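Local coordinates for meso-diaminopimelate dehydrogenase (PDB 3WGY), which catalyses the NADP+-dependent oxidative deamination of meso-2,6-diaminopimelate, and in this engineered form holds the 2-oxo acid 4-methyl-2-oxovalerate, at residues F93-H96 with G97-P100; K213-Q216 with D217-M221. The protein carries 6 engineered substitutions. All coordinates share one frame; numbering follows the deposited sequence.

Overall arrangement
The N-terminal part supplies most strands of a parallel, Rossmann-like sheet, which strand 301-303 completes late in the chain. Interaction 1 (93-100) closes a tight turn in the loop that leaves strand 88-90 and starts helix 99-113. More than a hundred residues later, interaction 2 (213-221) lies on helix 211-219, the connection between strands 197-205 and 230-234 of the mixed sheet, within the C-terminal family region. Each is a local contact of one continuous stretch, so the two follow in series and neither nest nor cross. Their centres are 31 Å apart and their nearest atoms about 20 Å. Interaction 1 also borders the second subunit, whereas no other chain of the assembly touches interaction 2.

Interaction 1: F93-H96 with G97-P100; sequences FDNH and GRIP
N95 and R98 meet in a local turn contact at the start of helix 99-113, in the loop that follows strand 88-90. The backbone N of R98 is gripped twice by one residue, at 2.8 Å from N95 O and 3.2 Å from N95 OD1. Both bonds are bent, and the donor stands above the plane of the backbone carbonyl. With CG anti to its backbone N (chi1 -165°), N95 runs beside the R98 side chain, and its OD1 also lies 3.6 Å from R98 CG. The guanidinium leads away from this contact, its plane turned 65° from that of the amide. N95 is the centre of an inverse gamma turn, closed by a weak bond from H96 N to D94 O, after which the chain makes a short 3-10 segment and enters the helix. This passage connects strand 88-90 of the parallel, Rossmann-like sheet to helix 99-113. I99 N donates to H96 O at 3.2 Å, well above the carbonyl plane. The I99 side chain points the same way as that of H96, and I99 CD1 comes to 4.0 Å from H96 ND1. That nitrogen is hydrogen-bonded to O of the C-terminal carboxylate of L326 of the second subunit, and L326 packs on I99. The F93 ring and the I99 side chain pass one another in opposing directions, with F93 CD1 4.1 Å from I99 CG1. The same ring lies obliquely to the backbone, CE1 being 4.0 Å from R98 O, and it stacks with H102. About 9 Å separates the N95 side chain from the bound 2-oxo-4-methylpentanoic acid.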
loop_
_atom_site.group_PDB
_atom_site.type_symbol
_atom_site.label_atom_id
_atom_site.label_comp_id
_atom_site.label_asym_id
_atom_site.label_seq_id
_atom_site.Cartn_x
_atom_site.Cartn_y
_atom_site.Cartn_z
ATOM N N PHE B 93 -7.171 -10.264 15.551
ATOM C CA PHE B 93 -8.424 -9.837 16.174
ATOM C C PHE B 93 -9.150 -8.962 15.154
ATOM O O PHE B 93 -8.661 -7.894 14.798
ATOM C CB PHE B 93 -8.090 -9.056 17.451
ATOM C CG PHE B 93 -9.277 -8.748 18.314
ATOM C CD1 PHE B 93 -10.062 -7.621 18.072
ATOM C CD2 PHE B 93 -9.606 -9.576 19.383
ATOM C CE1 PHE B 93 -11.154 -7.323 18.886
ATOM C CE2 PHE B 93 -10.700 -9.284 20.203
ATOM C CZ PHE B 93 -11.471 -8.157 19.954
ATOM N N ASP B 94 -10.308 -9.411 14.673
ATOM C CA ASP B 94 -11.018 -8.642 13.646
ATOM C C ASP B 94 -12.298 -7.905 14.028
ATOM O O ASP B 94 -13.031 -7.453 13.142
ATOM C CB ASP B 94 -11.330 -9.532 12.437
ATOM C CG ASP B 94 -12.261 -10.683 12.784
ATOM O OD1 ASP B 94 -13.122 -10.503 13.671
ATOM O OD2 ASP B 94 -12.139 -11.760 12.157
ATOM N N ASN B 95 -12.587 -7.780 15.318
ATOM C CA ASN B 95 -13.795 -7.065 15.713
ATOM C C ASN B 95 -13.464 -5.576 15.816
ATOM O O ASN B 95 -13.111 -5.079 16.887
ATOM C CB ASN B 95 -14.321 -7.582 17.052
ATOM C CG ASN B 95 -15.748 -7.142 17.318
ATOM O OD1 ASN B 95 -16.046 -5.945 17.347
ATOM N ND2 ASN B 95 -16.639 -8.107 17.507
ATOM N N HIS B 96 -13.571 -4.882 14.688
ATOM C CA HIS B 96 -13.268 -3.457 14.603
ATOM C C HIS B 96 -13.801 -2.623 15.764
ATOM O O HIS B 96 -13.079 -1.795 16.327
ATOM C CB HIS B 96 -13.802 -2.898 13.286
ATOM C CG HIS B 96 -13.114 -3.450 12.071
ATOM N ND1 HIS B 96 -11.841 -3.062 11.700
ATOM C CD2 HIS B 96 -13.518 -4.359 11.153
ATOM C CE1 HIS B 96 -11.494 -3.706 10.601
ATOM N NE2 HIS B 96 -12.492 -4.499 10.250
ATOM N N GLY B 97 -15.065 -2.839 16.118
ATOM C CA GLY B 97 -15.668 -2.087 17.203
ATOM C C GLY B 97 -15.021 -2.316 18.556
ATOM O O GLY B 97 -14.985 -1.415 19.390
ATOM N N ARG B 98 -14.502 -3.515 18.785
ATOM C CA ARG B 98 -13.873 -3.819 20.060
ATOM C C ARG B 98 -12.350 -3.706 20.015
ATOM O O ARG B 98 -11.679 -4.017 20.994
ATOM C CB ARG B 98 -14.275 -5.224 20.523
ATOM C CG ARG B 98 -15.743 -5.355 20.930
ATOM C CD ARG B 98 -16.029 -4.616 22.239
ATOM N NE ARG B 98 -16.243 -5.522 23.369
ATOM C CZ ARG B 98 -17.315 -6.299 23.516
ATOM N NH1 ARG B 98 -17.426 -7.094 24.575
ATOM N NH2 ARG B 98 -18.285 -6.282 22.610
ATOM N N ILE B 99 -11.809 -3.255 18.885
ATOM C CA ILE B 99 -10.361 -3.119 18.744
ATOM C C ILE B 99 -9.724 -2.207 19.799
ATOM O O ILE B 99 -8.717 -2.569 20.406
ATOM C CB ILE B 99 -9.978 -2.636 17.309
ATOM C CG1 ILE B 99 -9.913 -3.840 16.368
ATOM C CG2 ILE B 99 -8.639 -1.908 17.323
ATOM C CD1 ILE B 99 -9.490 -3.509 14.944
ATOM N N PRO B 100 -10.298 -1.014 20.032
ATOM C CA PRO B 100 -9.724 -0.109 21.034
ATOM C C PRO B 100 -9.524 -0.802 22.379
ATOM O O PRO B 100 -8.489 -0.645 23.026
ATOM C CB PRO B 100 -10.757 1.010 21.113
ATOM C CG PRO B 100 -11.255 1.086 19.705
ATOM C CD PRO B 100 -11.443 -0.378 19.352
#

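Interaction 2: K213-Q216 with D217-M221; sequences KIEQ and DIKTM
The last turns of helix 211-219 bring E215 and K219 alongside each other, one turn apart. E215 has CG anti to its backbone N (chi1 -171°) and K219 has CG beside its own (chi1 -66°); the extended chains that follow bring K219 CE to 3.5 Å from E215 OE2, while K219 NZ makes only a long salt bridge to that oxygen at 3.7 Å. The other carboxylate oxygen has a weak, long ion pair with K212. The buried side of the helix is carried by I214 and I218, whose CG2 and CD1 respectively touch at 3.8 Å. In the beta-alpha-beta unit formed by strand 197-205, this helix and strand 230-234, the pair faces the sheet: I214 packs on F234, and I218 on V232, C201 and V203. Regular i to i+4 bonds run along the helix, I218 N to I214 O being nearly in line with the carbonyl. On another side K213 O lies over the face of the D217 carboxylate, with D217 CG and OD1 both 2.9 Å away. No hydrogen bond joins these acceptors; K213 O instead accepts from D217 N at 3.0 Å. At the C-terminal end, Q216 O accepts two bonds from T220, from its N at 3.1 Å and from OG1 at 2.8 Å. A chi1 of 65° places this hydroxyl between the T220 backbone N and carbonyl carbon, turned back to the preceding turn.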
loop_
_atom_site.group_PDB
_atom_site.type_symbol
_atom_site.label_atom_id
_atom_site.label_comp_id
_atom_site.label_asym_id
_atom_site.label_seq_id
_atom_site.Cartn_x
_atom_site.Cartn_y
_atom_site.Cartn_z
ATOM N N LYS B 213 -41.298 -18.688 -2.851
ATOM C CA LYS B 213 -41.454 -18.294 -1.457
ATOM C C LYS B 213 -40.129 -18.233 -0.684
ATOM O O LYS B 213 -39.957 -17.397 0.214
ATOM C CB LYS B 213 -42.417 -19.256 -0.765
ATOM C CG LYS B 213 -43.030 -18.695 0.496
ATOM C CD LYS B 213 -44.557 -18.723 0.442
ATOM C CE LYS B 213 -45.106 -20.144 0.478
ATOM N NZ LYS B 213 -46.604 -20.170 0.523
ATOM N N ILE B 214 -39.202 -19.121 -1.018
ATOM C CA ILE B 214 -37.897 -19.135 -0.359
ATOM C C ILE B 214 -37.153 -17.878 -0.787
ATOM O O ILE B 214 -36.547 -17.185 0.030
ATOM C CB ILE B 214 -37.069 -20.374 -0.782
ATOM C CG1 ILE B 214 -37.659 -21.636 -0.156
ATOM C CG2 ILE B 214 -35.616 -20.197 -0.372
ATOM C CD1 ILE B 214 -37.004 -22.916 -0.644
ATOM N N GLU B 215 -37.229 -17.595 -2.082
ATOM C CA GLU B 215 -36.582 -16.438 -2.675
ATOM C C GLU B 215 -37.001 -15.142 -2.001
ATOM O O GLU B 215 -36.181 -14.246 -1.786
ATOM C CB GLU B 215 -36.934 -16.359 -4.156
ATOM C CG GLU B 215 -36.163 -15.320 -4.928
ATOM C CD GLU B 215 -36.726 -15.123 -6.311
ATOM O OE1 GLU B 215 -37.462 -16.018 -6.781
ATOM O OE2 GLU B 215 -36.431 -14.083 -6.930
ATOM N N GLN B 216 -38.283 -15.036 -1.671
ATOM C CA GLN B 216 -38.786 -13.832 -1.035
ATOM C C GLN B 216 -38.544 -13.816 0.471
ATOM O O GLN B 216 -38.437 -12.748 1.074
ATOM C CB GLN B 216 -40.271 -13.654 -1.370
ATOM C CG GLN B 216 -40.524 -13.558 -2.877
ATOM C CD GLN B 216 -39.739 -12.428 -3.536
ATOM O OE1 GLN B 216 -39.930 -11.255 -3.218
ATOM N NE2 GLN B 216 -38.852 -12.782 -4.456
ATOM N N ASP B 217 -38.445 -14.992 1.084
ATOM C CA ASP B 217 -38.169 -15.052 2.512
ATOM C C ASP B 217 -36.722 -14.623 2.752
ATOM O O ASP B 217 -36.400 -14.005 3.769
ATOM C CB ASP B 217 -38.380 -16.468 3.036
ATOM C CG ASP B 217 -39.842 -16.844 3.091
ATOM O OD1 ASP B 217 -40.674 -16.026 2.639
ATOM O OD2 ASP B 217 -40.158 -17.944 3.578
ATOM N N ILE B 218 -35.854 -14.957 1.804
ATOM C CA ILE B 218 -34.447 -14.602 1.902
ATOM C C ILE B 218 -34.268 -13.113 1.632
ATOM O O ILE B 218 -33.647 -12.400 2.423
ATOM C CB ILE B 218 -33.594 -15.421 0.893
ATOM C CG1 ILE B 218 -33.522 -16.881 1.344
ATOM C CG2 ILE B 218 -32.184 -14.848 0.805
ATOM C CD1 ILE B 218 -32.791 -17.799 0.384
ATOM N N LYS B 219 -34.830 -12.646 0.523
ATOM C CA LYS B 219 -34.727 -11.245 0.140
ATOM C C LYS B 219 -35.263 -10.251 1.177
ATOM O O LYS B 219 -34.635 -9.222 1.443
ATOM C CB LYS B 219 -35.442 -11.011 -1.191
ATOM C CG LYS B 219 -34.806 -11.700 -2.382
ATOM C CD LYS B 219 -35.337 -11.096 -3.669
ATOM C CE LYS B 219 -34.716 -11.736 -4.895
ATOM N NZ LYS B 219 -34.842 -10.867 -6.098
ATOM N N THR B 220 -36.418 -10.550 1.761
ATOM C CA THR B 220 -37.012 -9.647 2.744
ATOM C C THR B 220 -36.515 -9.866 4.168
ATOM O O THR B 220 -36.997 -9.220 5.095
ATOM C CB THR B 220 -38.553 -9.768 2.759
ATOM O OG1 THR B 220 -38.922 -11.078 3.208
ATOM C CG2 THR B 220 -39.121 -9.535 1.370
ATOM N N MET B 221 -35.556 -10.769 4.348
ATOM C CA MET B 221 -35.030 -11.049 5.681
ATOM C C MET B 221 -34.330 -9.842 6.291
ATOM O O MET B 221 -33.345 -9.341 5.748
ATOM C CB MET B 221 -34.054 -12.219 5.644
ATOM C CG MET B 221 -33.605 -12.656 7.025
ATOM S SD MET B 221 -32.409 -13.977 6.956
ATOM C CE MET B 221 -33.478 -15.379 6.644
#